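Dihydroorotate dehydrogenase (Schistosoma mansoni, PDB 6UY4) probably catalyses the FMN-dependent oxidation of (S)-dihydroorotate to orotate with a quinone as electron acceptor, a step of de novo pyrimidine synthesis. Local coordinates at residues 128-132 and 280-286; 50-54 and 90-94; 305-311 and 331-335. One frame throughout, in Å; residues are numbered along the deposited sequence.

How the contacts relate
Contact 1 lies at the surface, whereas contacts 2 and 3 are buried; their centres are about 17 to 20 Å apart and none touches another. Contacts 1 and 2 share the inhibitor QLA, gripped by Arg130 in one and His50 in the other, and contacts 2 and 3 share FMN, met on its flavin side by 90-94 and at its phosphate by 331-335. Their chemistry follows their place. Contact 1 spreads two aromatic rings of an edge strand over a loop, contact 2 sets ring edge against ring face between a tunnel helix and a barrel loop, and contact 3 relies on glycine backbone close against a helix.

Contact 1: residues 128-132 and 280-286; sequences IFRWT and EAVACGA. With QLA (2-[(4-fluorophenyl)amino]-3-hydroxynaphthalene-1,4-dione), chain B; GOL (glycerol), chain E.
Ala286 CA and Gly285 O lie over the same face of the Phe129 ring, both displaced toward its rim. The CH-pi contact is well placed, with Ala286 CA 3.8 Å from the ring centroid and only 16° off the normal. The Trp131 indole has Glu280 O over one face and Ala283 CB approaching obliquely, while the Glu280 chain runs past its six-membered rim, CB 3.6 Å from Trp131 CZ3. Cys284 SG makes a long, oblique sulfur-aromatic contact with the five-membered ring of Trp131. At the edge of the Arg130 guanidinium lies the inhibitor, whose carbonyl O3 accepts from both Arg130 NE (3.2 Å) and NH1 (3.0 Å), two bonds that fix the rotation of the group.

Cys284 stands between the two aromatic residues: its CB is 3.7 Å from Trp131 CB, and its carbonyl oxygen approaches Phe129 CB. The indole reaches over the turn because its CG is anti to the backbone N (chi1 -167°), whereas the CB of Arg130 points away from 280-286, and its chain, extended from CG to NE, ends at the inhibitor. A glycerol, probably from the crystallisation liquor, bridges the segments, its O2 donating to Ala283 O (2.9 Å) and its O1 bonded to the Thr132 hydroxyl.

Strand 128-131 is an outer strand of the small antiparallel sheet, paired through Phe129 with Val138 of strand 136-139, which also backs Cys284 and Ala286. Helix 278-282 and the turn after it thus pack over one face of the sheet at its outer strand, and helices 29-42 and 46-58 meet Arg130 beside the inhibitor pocket.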
loop_
_atom_site.group_PDB
_atom_site.type_symbol
_atom_site.label_atom_id
_atom_site.label_comp_id
_atom_site.label_asym_id
_atom_site.label_seq_id
_atom_site.Cartn_x
_atom_site.Cartn_y
_atom_site.Cartn_z
ATOM N N ILE A 128 16.427 2.528 1.424
ATOM C CA ILE A 128 15.821 1.337 0.839
ATOM C C ILE A 128 16.908 0.286 0.667
ATOM O O ILE A 128 17.980 0.579 0.128
ATOM C CB ILE A 128 15.145 1.638 -0.514
ATOM C CG1 ILE A 128 13.913 2.524 -0.320
ATOM C CG2 ILE A 128 14.765 0.351 -1.212
ATOM C CD1 ILE A 128 13.200 2.861 -1.610
ATOM N N PHE A 129 16.636 -0.936 1.124
ATOM C CA PHE A 129 17.620 -2.009 1.089
ATOM C C PHE A 129 16.951 -3.301 0.647
ATOM O O PHE A 129 15.873 -3.644 1.140
ATOM C CB PHE A 129 18.276 -2.195 2.462
ATOM C CG PHE A 129 18.797 -0.920 3.061
ATOM C CD1 PHE A 129 20.066 -0.462 2.749
ATOM C CD2 PHE A 129 18.015 -0.177 3.930
ATOM C CE1 PHE A 129 20.545 0.714 3.296
ATOM C CE2 PHE A 129 18.490 0.999 4.479
ATOM C CZ PHE A 129 19.756 1.444 4.162
ATOM N N ARG A 130 17.592 -4.013 -0.275
ATOM C CA ARG A 130 17.080 -5.285 -0.764
ATOM C C ARG A 130 17.566 -6.428 0.116
ATOM O O ARG A 130 18.718 -6.441 0.557
ATOM C CB ARG A 130 17.523 -5.538 -2.206
ATOM C CG ARG A 130 17.156 -4.457 -3.206
ATOM C CD ARG A 130 17.434 -4.945 -4.620
ATOM N NE ARG A 130 17.256 -3.903 -5.628
ATOM C CZ ARG A 130 18.254 -3.236 -6.197
ATOM N NH1 ARG A 130 17.999 -2.305 -7.106
ATOM N NH2 ARG A 130 19.509 -3.504 -5.860
ATOM N N TRP A 131 16.680 -7.391 0.360
ATOM C CA TRP A 131 17.023 -8.651 1.021
ATOM C C TRP A 131 16.641 -9.764 0.052
ATOM O O TRP A 131 15.630 -10.447 0.230
ATOM C CB TRP A 131 16.315 -8.795 2.375
ATOM C CG TRP A 131 16.867 -9.900 3.230
ATOM C CD1 TRP A 131 17.895 -10.741 2.920
ATOM C CD2 TRP A 131 16.422 -10.278 4.538
ATOM N NE1 TRP A 131 18.116 -11.621 3.952
ATOM C CE2 TRP A 131 17.224 -11.358 4.958
ATOM C CE3 TRP A 131 15.422 -9.809 5.396
ATOM C CZ2 TRP A 131 17.058 -11.975 6.196
ATOM C CZ3 TRP A 131 15.259 -10.424 6.625
ATOM C CH2 TRP A 131 16.073 -11.495 7.012
ATOM N N THR A 132 17.468 -9.941 -0.983
ATOM C CA THR A 132 17.129 -10.853 -2.071
ATOM C C THR A 132 17.095 -12.307 -1.613
ATOM O O THR A 132 16.374 -13.121 -2.202
ATOM C CB THR A 132 18.127 -10.682 -3.219
ATOM O OG1 THR A 132 18.343 -9.286 -3.459
ATOM C CG2 THR A 132 17.600 -11.327 -4.493
ATOM N N GLU A 280 17.707 -9.103 11.161
ATOM C CA GLU A 280 17.123 -8.988 9.829
ATOM C C GLU A 280 17.642 -7.759 9.094
ATOM O O GLU A 280 17.672 -7.744 7.858
ATOM C CB GLU A 280 15.598 -8.944 9.927
ATOM C CG GLU A 280 14.964 -10.244 10.401
ATOM C CD GLU A 280 13.499 -10.084 10.759
ATOM O OE1 GLU A 280 13.079 -8.944 11.051
ATOM O OE2 GLU A 280 12.767 -11.095 10.746
ATOM N N ALA A 281 18.064 -6.729 9.829
ATOM C CA ALA A 281 18.518 -5.498 9.194
ATOM C C ALA A 281 19.970 -5.594 8.740
ATOM O O ALA A 281 20.324 -5.073 7.676
ATOM C CB ALA A 281 18.332 -4.317 10.146
ATOM N N VAL A 282 20.825 -6.252 9.528
ATOM C CA VAL A 282 22.225 -6.386 9.144
ATOM C C VAL A 282 22.397 -7.323 7.957
ATOM O O VAL A 282 23.410 -7.245 7.253
ATOM C CB VAL A 282 23.079 -6.867 10.333
ATOM C CG1 VAL A 282 22.980 -5.890 11.493
ATOM C CG2 VAL A 282 22.659 -8.263 10.766
ATOM N N ALA A 283 21.426 -8.206 7.709
ATOM C CA ALA A 283 21.541 -9.150 6.605
ATOM C C ALA A 283 21.351 -8.486 5.248
ATOM O O ALA A 283 21.776 -9.049 4.233
ATOM C CB ALA A 283 20.528 -10.283 6.773
ATOM N N CYS A 284 20.730 -7.309 5.204
ATOM C CA CYS A 284 20.453 -6.627 3.948
ATOM C C CYS A 284 21.063 -5.236 3.867
ATOM O O CYS A 284 20.838 -4.537 2.871
ATOM C CB CYS A 284 18.938 -6.534 3.718
ATOM S SG CYS A 284 18.041 -5.639 5.004
ATOM N N GLY A 285 21.824 -4.812 4.873
ATOM C CA GLY A 285 22.443 -3.506 4.863
ATOM C C GLY A 285 21.649 -2.408 5.534
ATOM O O GLY A 285 22.110 -1.260 5.559
ATOM N N ALA A 286 20.468 -2.719 6.076
ATOM C CA ALA A 286 19.683 -1.709 6.776
ATOM C C ALA A 286 20.335 -1.273 8.081
ATOM O O ALA A 286 20.064 -0.165 8.554
ATOM C CB ALA A 286 18.273 -2.233 7.047
HETATM C C1 QLA B . 11.749 -0.599 -7.185
HETATM O O1 QLA B . 10.768 0.112 -7.054
HETATM C C2 QLA B . 12.161 -1.005 -8.563
HETATM O O2 QLA B . 11.465 -0.480 -9.560
HETATM C C3 QLA B . 13.231 -1.913 -8.744
HETATM O O3 QLA B . 15.131 -2.974 -7.765
HETATM C C4 QLA B . 12.491 -2.841 -10.929
HETATM C C5 QLA B . 11.258 -3.336 -10.526
HETATM C C6 QLA B . 10.306 -3.708 -11.459
HETATM C C7 QLA B . 10.603 -3.562 -12.785
HETATM C C8 QLA B . 11.799 -3.067 -13.224
HETATM C C9 QLA B . 12.749 -2.699 -12.285
HETATM C C10 QLA B . 14.094 -2.286 -7.569
HETATM C C11 QLA B . 13.672 -1.868 -6.219
HETATM C C12 QLA B . 14.405 -2.293 -5.119
HETATM C C13 QLA B . 14.022 -1.919 -3.846
HETATM C C14 QLA B . 12.903 -1.116 -3.660
HETATM C C15 QLA B . 12.168 -0.689 -4.746
HETATM C C16 QLA B . 12.545 -1.063 -6.032
HETATM F F1 QLA B . 9.668 -3.924 -13.705
HETATM N N1 QLA B . 13.459 -2.448 -9.962
HETATM C C1 GOL E . 20.984 -8.947 -0.339
HETATM O O1 GOL E . 20.418 -8.317 -1.446
HETATM C C2 GOL E . 21.798 -7.874 0.424
HETATM O O2 GOL E . 22.445 -8.401 1.532
HETATM C C3 GOL E . 22.789 -7.309 -0.620
HETATM O O3 GOL E . 23.583 -6.377 0.045
#

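Contact 2: residues 50-54 and 90-94; sequences HNLSV and AGFDK. With FMN (flavin mononucleotide), chain G; QLA (2-[(4-fluorophenyl)amino]-3-hydroxynaphthalene-1,4-dione), chain B.
Chi1 angles of 177° in His50 and -166° in Phe92 carry each ring out anti to its own backbone N, and the two side chains run antiparallel alongside one another until the rings meet. The result is a T-shaped pair: the imidazole edge faces the phenyl face, with centroids 4.9 Å apart and planes at 77°. His50 CE1 does the touching, 3.6 Å from Phe92 CD2, and the same carbon is 3.2 Å from Phe92 O, near the imidazole plane. The ring nitrogen ND1 is turned to the inhibitor and donates to QLA O1 at 2.6 Å, so that both the bond and the phenyl face hold the imidazole in its rotation. Phe92 CE2 comes within 3.3 Å of QLA O1. Val54 CG2 adds a looser apolar touch to Phe92 CE1 (4.1 Å).

On the side of 90-94 lies the flavin: Ala90 O accepts from FMN O2', and Gly91 CA sits 3.2 Å from FMN N5. The loop thus touches the flavin through Ala90 and Gly91 and the inhibitor through Phe92, consistent with a quinone site next to the flavin as in other class 2 enzymes.

Phe92 has a second edge-to-face partner in Phe357 and rests on Leu102 of helix 99-105. Gly91 and Asp93 bond through their backbones to Gly113 in strand 109-115, so the loop after strand 86-88 is tied to the barrel while helix 46-58 covers it.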
loop_
_atom_site.group_PDB
_atom_site.type_symbol
_atom_site.label_atom_id
_atom_site.label_comp_id
_atom_site.label_asym_id
_atom_site.label_seq_id
_atom_site.Cartn_x
_atom_site.Cartn_y
_atom_site.Cartn_z
ATOM N N HIS A 50 14.203 2.225 -8.246
ATOM C CA HIS A 50 12.801 2.598 -8.098
ATOM C C HIS A 50 12.473 3.825 -8.937
ATOM O O HIS A 50 11.479 3.844 -9.672
ATOM C CB HIS A 50 12.478 2.845 -6.623
ATOM C CG HIS A 50 11.071 3.293 -6.378
ATOM N ND1 HIS A 50 9.974 2.564 -6.787
ATOM C CD2 HIS A 50 10.581 4.395 -5.763
ATOM C CE1 HIS A 50 8.871 3.200 -6.436
ATOM N NE2 HIS A 50 9.211 4.313 -5.813
ATOM N N ASN A 51 13.308 4.865 -8.844
ATOM C CA ASN A 51 13.091 6.065 -9.647
ATOM C C ASN A 51 13.155 5.752 -11.137
ATOM O O ASN A 51 12.424 6.346 -11.937
ATOM C CB ASN A 51 14.120 7.134 -9.286
ATOM C CG ASN A 51 14.016 7.581 -7.844
ATOM O OD1 ASN A 51 12.926 7.645 -7.279
ATOM N ND2 ASN A 51 15.156 7.892 -7.239
ATOM N N LEU A 52 14.024 4.818 -11.527
ATOM C CA LEU A 52 14.182 4.507 -12.943
ATOM C C LEU A 52 12.958 3.785 -13.493
ATOM O O LEU A 52 12.502 4.085 -14.603
ATOM C CB LEU A 52 15.443 3.671 -13.156
ATOM C CG LEU A 52 15.892 3.507 -14.609
ATOM C CD1 LEU A 52 16.173 4.865 -15.232
ATOM C CD2 LEU A 52 17.116 2.610 -14.698
ATOM N N SER A 53 12.407 2.837 -12.733
ATOM C CA SER A 53 11.237 2.103 -13.207
ATOM C C SER A 53 10.000 2.993 -13.247
ATOM O O SER A 53 9.154 2.847 -14.138
ATOM C CB SER A 53 10.991 0.877 -12.331
ATOM O OG SER A 53 10.821 1.246 -10.975
ATOM N N VAL A 54 9.871 3.911 -12.287
ATOM C CA VAL A 54 8.787 4.889 -12.343
ATOM C C VAL A 54 8.952 5.786 -13.564
ATOM O O VAL A 54 7.974 6.134 -14.236
ATOM C CB VAL A 54 8.734 5.708 -11.039
ATOM C CG1 VAL A 54 7.711 6.828 -11.150
ATOM C CG2 VAL A 54 8.408 4.808 -9.859
ATOM N N ALA A 90 0.256 1.056 -1.984
ATOM C CA ALA A 90 0.777 2.412 -1.922
ATOM C C ALA A 90 2.291 2.399 -1.731
ATOM O O ALA A 90 2.883 1.417 -1.276
ATOM C CB ALA A 90 0.113 3.191 -0.786
ATOM N N GLY A 91 2.919 3.516 -2.095
ATOM C CA GLY A 91 4.340 3.703 -1.929
ATOM C C GLY A 91 5.157 3.551 -3.195
ATOM O O GLY A 91 6.314 3.982 -3.222
ATOM N N PHE A 92 4.596 2.941 -4.237
ATOM C CA PHE A 92 5.317 2.803 -5.497
ATOM C C PHE A 92 5.137 4.049 -6.357
ATOM O O PHE A 92 6.113 4.712 -6.719
ATOM C CB PHE A 92 4.847 1.549 -6.242
ATOM C CG PHE A 92 5.751 1.143 -7.368
ATOM C CD1 PHE A 92 5.538 1.616 -8.653
ATOM C CD2 PHE A 92 6.822 0.294 -7.141
ATOM C CE1 PHE A 92 6.372 1.247 -9.689
ATOM C CE2 PHE A 92 7.660 -0.080 -8.174
ATOM C CZ PHE A 92 7.434 0.398 -9.450
ATOM N N ASP A 93 3.890 4.379 -6.685
ATOM C CA ASP A 93 3.578 5.621 -7.390
ATOM C C ASP A 93 3.202 6.688 -6.360
ATOM O O ASP A 93 2.043 7.073 -6.195
ATOM C CB ASP A 93 2.469 5.391 -8.407
ATOM C CG ASP A 93 2.346 6.529 -9.396
ATOM O OD1 ASP A 93 3.242 7.400 -9.412
ATOM O OD2 ASP A 93 1.355 6.552 -10.156
ATOM N N LYS A 94 4.230 7.157 -5.648
ATOM C CA LYS A 94 4.018 8.121 -4.573
ATOM C C LYS A 94 3.447 9.434 -5.089
ATOM O O LYS A 94 2.703 10.109 -4.370
ATOM C CB LYS A 94 5.332 8.388 -3.835
ATOM C CG LYS A 94 5.921 7.188 -3.118
ATOM C CD LYS A 94 7.317 7.507 -2.600
ATOM C CE LYS A 94 7.875 6.378 -1.749
ATOM N NZ LYS A 94 7.076 6.174 -0.509
HETATM N N1 FMN G . 2.517 2.030 2.477
HETATM C C2 FMN G . 1.772 3.185 2.604
HETATM O O2 FMN G . 0.640 3.138 3.084
HETATM N N3 FMN G . 2.291 4.395 2.193
HETATM C C4 FMN G . 3.560 4.457 1.654
HETATM O O4 FMN G . 4.023 5.537 1.288
HETATM C C4A FMN G . 4.314 3.297 1.524
HETATM N N5 FMN G . 5.583 3.353 0.987
HETATM C C5A FMN G . 6.329 2.200 0.855
HETATM C C6 FMN G . 7.607 2.264 0.310
HETATM C C7 FMN G . 8.366 1.108 0.177
HETATM C C7M FMN G . 9.745 1.184 -0.410
HETATM C C8 FMN G . 7.846 -0.115 0.589
HETATM C C8M FMN G . 8.663 -1.365 0.446
HETATM C C9 FMN G . 6.567 -0.177 1.135
HETATM C C9A FMN G . 5.804 0.979 1.269
HETATM N N10 FMN G . 4.530 0.925 1.808
HETATM C C10 FMN G . 3.787 2.081 1.938
HETATM C "C1'" FMN G . 3.942 -0.376 2.266
HETATM C "C2'" FMN G . 3.236 -1.080 1.114
HETATM O "O2'" FMN G . 2.282 -0.217 0.537
HETATM C "C3'" FMN G . 2.530 -2.339 1.598
HETATM O "O3'" FMN G . 1.705 -2.024 2.697
HETATM C "C4'" FMN G . 3.511 -3.436 2.001
HETATM O "O4'" FMN G . 4.752 -3.261 1.354
HETATM C "C5'" FMN G . 2.923 -4.780 1.608
HETATM O "O5'" FMN G . 3.885 -5.798 1.717
HETATM P P FMN G . 4.360 -6.553 0.380
HETATM O O1P FMN G . 5.330 -7.639 0.774
HETATM O O2P FMN G . 3.171 -7.135 -0.348
HETATM O O3P FMN G . 5.066 -5.560 -0.507
HETATM C C1 QLA B . 11.749 -0.599 -7.185
HETATM O O1 QLA B . 10.768 0.112 -7.054
HETATM C C2 QLA B . 12.161 -1.005 -8.563
HETATM O O2 QLA B . 11.465 -0.480 -9.560
HETATM C C3 QLA B . 13.231 -1.913 -8.744
HETATM O O3 QLA B . 15.131 -2.974 -7.765
HETATM C C4 QLA B . 12.491 -2.841 -10.929
HETATM C C5 QLA B . 11.258 -3.336 -10.526
HETATM C C6 QLA B . 10.306 -3.708 -11.459
HETATM C C7 QLA B . 10.603 -3.562 -12.785
HETATM C C8 QLA B . 11.799 -3.067 -13.224
HETATM C C9 QLA B . 12.749 -2.699 -12.285
HETATM C C10 QLA B . 14.094 -2.286 -7.569
HETATM C C11 QLA B . 13.672 -1.868 -6.219
HETATM C C12 QLA B . 14.405 -2.293 -5.119
HETATM C C13 QLA B . 14.022 -1.919 -3.846
HETATM C C14 QLA B . 12.903 -1.116 -3.660
HETATM C C15 QLA B . 12.168 -0.689 -4.746
HETATM C C16 QLA B . 12.545 -1.063 -6.032
HETATM F F1 QLA B . 9.668 -3.924 -13.705
HETATM N N1 QLA B . 13.459 -2.448 -9.962
#

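Contact 3: residues 305-311 and 331-335; sequences RPLFEKS and VGGIS. With FMN (flavin mononucleotide), chain G.
Backbone contacts dominate where Phe308 meets Gly332 and Gly333. The CA atoms of Phe308 and Gly333 are only 4.1 Å apart, a close approach made possible by two successive glycines, both with positive phi. Phe308 CA points its hydrogen at Gly332 O (3.4 Å, 151° at the hydrogen), and that oxygen also lies at the edge of the phenyl ring, near its plane, while Gly333 O sits 3.5 Å from Phe308 CB.

Among the polar groups, Ser311 OG donates to Leu307 O one turn earlier (2.9 Å), from above the carbonyl plane. A chi1 of 61° puts the hydroxyl between the backbone N and the carbonyl carbon, back against its own helix. Across the contact, Ser311 OG also comes within 3.1 Å of Gly332 O. Leu307 O also takes the helical bond from Ser311 N, so two donors grip it, and Lys343 NZ is hydrogen-bonded to the Ser311 hydroxyl.

These segments belong to the crossover of the (beta/alpha)8 barrel in which helix 305-321 leads into strand 328-331, and the loop after that strand is part of the phosphate site characteristic of FMN-binding TIM barrels. Gly333 N donates to FMN O1P at 2.9 Å and more weakly to O2P; Gly304 N, just ahead of the helix, and Thr355 N, after strand 350-353, also bond to FMN.

Van der Waals contacts line the cofactor's tail: Leu307 CD2 rests on Gly332 CA (3.7 Å) and FMN O5' together, and Val331 CG1 approaches FMN C5' at 3.5 Å. At the exposed end, Arg305 folds at chi3 (69°), bringing Ser335 CB over one face of its guanidinium and Ser335 OG beside its CG. Helix 337-346 covers Phe308 through Asp339 and Ser342.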
loop_
_atom_site.group_PDB
_atom_site.type_symbol
_atom_site.label_atom_id
_atom_site.label_comp_id
_atom_site.label_asym_id
_atom_site.label_seq_id
_atom_site.Cartn_x
_atom_site.Cartn_y
_atom_site.Cartn_z
ATOM N N ARG A 305 8.064 -11.617 1.259
ATOM C CA ARG A 305 7.589 -12.932 1.677
ATOM C C ARG A 305 7.634 -13.165 3.186
ATOM O O ARG A 305 6.689 -13.777 3.708
ATOM C CB ARG A 305 8.376 -14.020 0.938
ATOM C CG ARG A 305 8.486 -13.788 -0.560
ATOM C CD ARG A 305 8.796 -15.078 -1.301
ATOM N NE ARG A 305 7.666 -16.002 -1.275
ATOM C CZ ARG A 305 7.644 -17.175 -1.900
ATOM N NH1 ARG A 305 8.694 -17.572 -2.606
ATOM N NH2 ARG A 305 6.570 -17.950 -1.822
ATOM N N PRO A 306 8.662 -12.736 3.934
ATOM C CA PRO A 306 8.628 -12.935 5.395
ATOM C C PRO A 306 7.451 -12.264 6.087
ATOM O O PRO A 306 7.216 -12.543 7.271
ATOM C CB PRO A 306 9.958 -12.329 5.865
ATOM C CG PRO A 306 10.846 -12.434 4.690
ATOM C CD PRO A 306 9.968 -12.207 3.499
ATOM N N LEU A 307 6.708 -11.401 5.395
ATOM C CA LEU A 307 5.568 -10.711 5.980
ATOM C C LEU A 307 4.256 -11.465 5.805
ATOM O O LEU A 307 3.315 -11.226 6.571
ATOM C CB LEU A 307 5.441 -9.312 5.362
ATOM C CG LEU A 307 4.295 -8.398 5.803
ATOM C CD1 LEU A 307 4.388 -8.107 7.288
ATOM C CD2 LEU A 307 4.297 -7.111 4.996
ATOM N N PHE A 308 4.180 -12.383 4.835
ATOM C CA PHE A 308 2.899 -12.979 4.466
ATOM C C PHE A 308 2.227 -13.667 5.648
ATOM O O PHE A 308 1.018 -13.515 5.854
ATOM C CB PHE A 308 3.089 -13.969 3.317
ATOM C CG PHE A 308 1.887 -14.835 3.068
ATOM C CD1 PHE A 308 0.792 -14.341 2.380
ATOM C CD2 PHE A 308 1.850 -16.140 3.527
ATOM C CE1 PHE A 308 -0.318 -15.135 2.155
ATOM C CE2 PHE A 308 0.744 -16.938 3.305
ATOM C CZ PHE A 308 -0.340 -16.434 2.617
ATOM N N GLU A 309 2.988 -14.436 6.432
ATOM C CA GLU A 309 2.375 -15.222 7.499
ATOM C C GLU A 309 1.750 -14.328 8.564
ATOM O O GLU A 309 0.643 -14.601 9.043
ATOM C CB GLU A 309 3.407 -16.161 8.120
ATOM C CG GLU A 309 2.850 -17.039 9.230
ATOM C CD GLU A 309 3.859 -18.049 9.739
ATOM O OE1 GLU A 309 4.923 -18.205 9.105
ATOM O OE2 GLU A 309 3.585 -18.689 10.777
ATOM N N LYS A 310 2.436 -13.247 8.939
ATOM C CA LYS A 310 1.926 -12.373 9.991
ATOM C C LYS A 310 0.786 -11.496 9.488
ATOM O O LYS A 310 -0.267 -11.406 10.131
ATOM C CB LYS A 310 3.057 -11.512 10.555
ATOM C CG LYS A 310 2.706 -10.818 11.859
ATOM C CD LYS A 310 3.918 -10.139 12.473
ATOM C CE LYS A 310 3.593 -9.575 13.849
ATOM N NZ LYS A 310 4.778 -8.931 14.481
ATOM N N SER A 311 0.974 -10.845 8.337
ATOM C CA SER A 311 -0.053 -9.943 7.821
ATOM C C SER A 311 -1.343 -10.684 7.496
ATOM O O SER A 311 -2.429 -10.100 7.582
ATOM C CB SER A 311 0.463 -9.208 6.583
ATOM O OG SER A 311 0.789 -10.116 5.545
ATOM N N VAL A 331 -2.944 -7.134 2.148
ATOM C CA VAL A 331 -1.672 -6.705 1.584
ATOM C C VAL A 331 -0.547 -7.281 2.432
ATOM O O VAL A 331 -0.664 -7.368 3.659
ATOM C CB VAL A 331 -1.560 -5.165 1.515
ATOM C CG1 VAL A 331 -0.455 -4.755 0.560
ATOM C CG2 VAL A 331 -2.883 -4.544 1.096
ATOM N N GLY A 332 0.539 -7.681 1.777
ATOM C CA GLY A 332 1.708 -8.137 2.501
ATOM C C GLY A 332 2.190 -9.526 2.140
ATOM O O GLY A 332 1.585 -10.526 2.538
ATOM N N GLY A 333 3.287 -9.598 1.391
ATOM C CA GLY A 333 3.932 -10.867 1.123
ATOM C C GLY A 333 3.292 -11.722 0.057
ATOM O O GLY A 333 3.564 -12.925 0.003
ATOM N N ILE A 334 2.452 -11.147 -0.798
ATOM C CA ILE A 334 1.833 -11.903 -1.882
ATOM C C ILE A 334 2.867 -12.072 -2.991
ATOM O O ILE A 334 3.269 -11.098 -3.629
ATOM C CB ILE A 334 0.568 -11.215 -2.404
ATOM C CG1 ILE A 334 -0.541 -11.275 -1.355
ATOM C CG2 ILE A 334 0.108 -11.861 -3.701
ATOM C CD1 ILE A 334 -1.842 -10.671 -1.821
ATOM N N SER A 335 3.298 -13.313 -3.221
ATOM C CA SER A 335 4.243 -13.617 -4.286
ATOM C C SER A 335 3.713 -14.587 -5.331
ATOM O O SER A 335 4.316 -14.693 -6.405
ATOM C CB SER A 335 5.546 -14.186 -3.704
ATOM O OG SER A 335 6.214 -13.225 -2.905
HETATM N N1 FMN G . 2.517 2.030 2.477
HETATM C C2 FMN G . 1.772 3.185 2.604
HETATM O O2 FMN G . 0.640 3.138 3.084
HETATM N N3 FMN G . 2.291 4.395 2.193
HETATM C C4 FMN G . 3.560 4.457 1.654
HETATM O O4 FMN G . 4.023 5.537 1.288
HETATM C C4A FMN G . 4.314 3.297 1.524
HETATM N N5 FMN G . 5.583 3.353 0.987
HETATM C C5A FMN G . 6.329 2.200 0.855
HETATM C C6 FMN G . 7.607 2.264 0.310
HETATM C C7 FMN G . 8.366 1.108 0.177
HETATM C C7M FMN G . 9.745 1.184 -0.410
HETATM C C8 FMN G . 7.846 -0.115 0.589
HETATM C C8M FMN G . 8.663 -1.365 0.446
HETATM C C9 FMN G . 6.567 -0.177 1.135
HETATM C C9A FMN G . 5.804 0.979 1.269
HETATM N N10 FMN G . 4.530 0.925 1.808
HETATM C C10 FMN G . 3.787 2.081 1.938
HETATM C "C1'" FMN G . 3.942 -0.376 2.266
HETATM C "C2'" FMN G . 3.236 -1.080 1.114
HETATM O "O2'" FMN G . 2.282 -0.217 0.537
HETATM C "C3'" FMN G . 2.530 -2.339 1.598
HETATM O "O3'" FMN G . 1.705 -2.024 2.697
HETATM C "C4'" FMN G . 3.511 -3.436 2.001
HETATM O "O4'" FMN G . 4.752 -3.261 1.354
HETATM C "C5'" FMN G . 2.923 -4.780 1.608
HETATM O "O5'" FMN G . 3.885 -5.798 1.717
HETATM P P FMN G . 4.360 -6.553 0.380
HETATM O O1P FMN G . 5.330 -7.639 0.774
HETATM O O2P FMN G . 3.171 -7.135 -0.348
HETATM O O3P FMN G . 5.066 -5.560 -0.507
#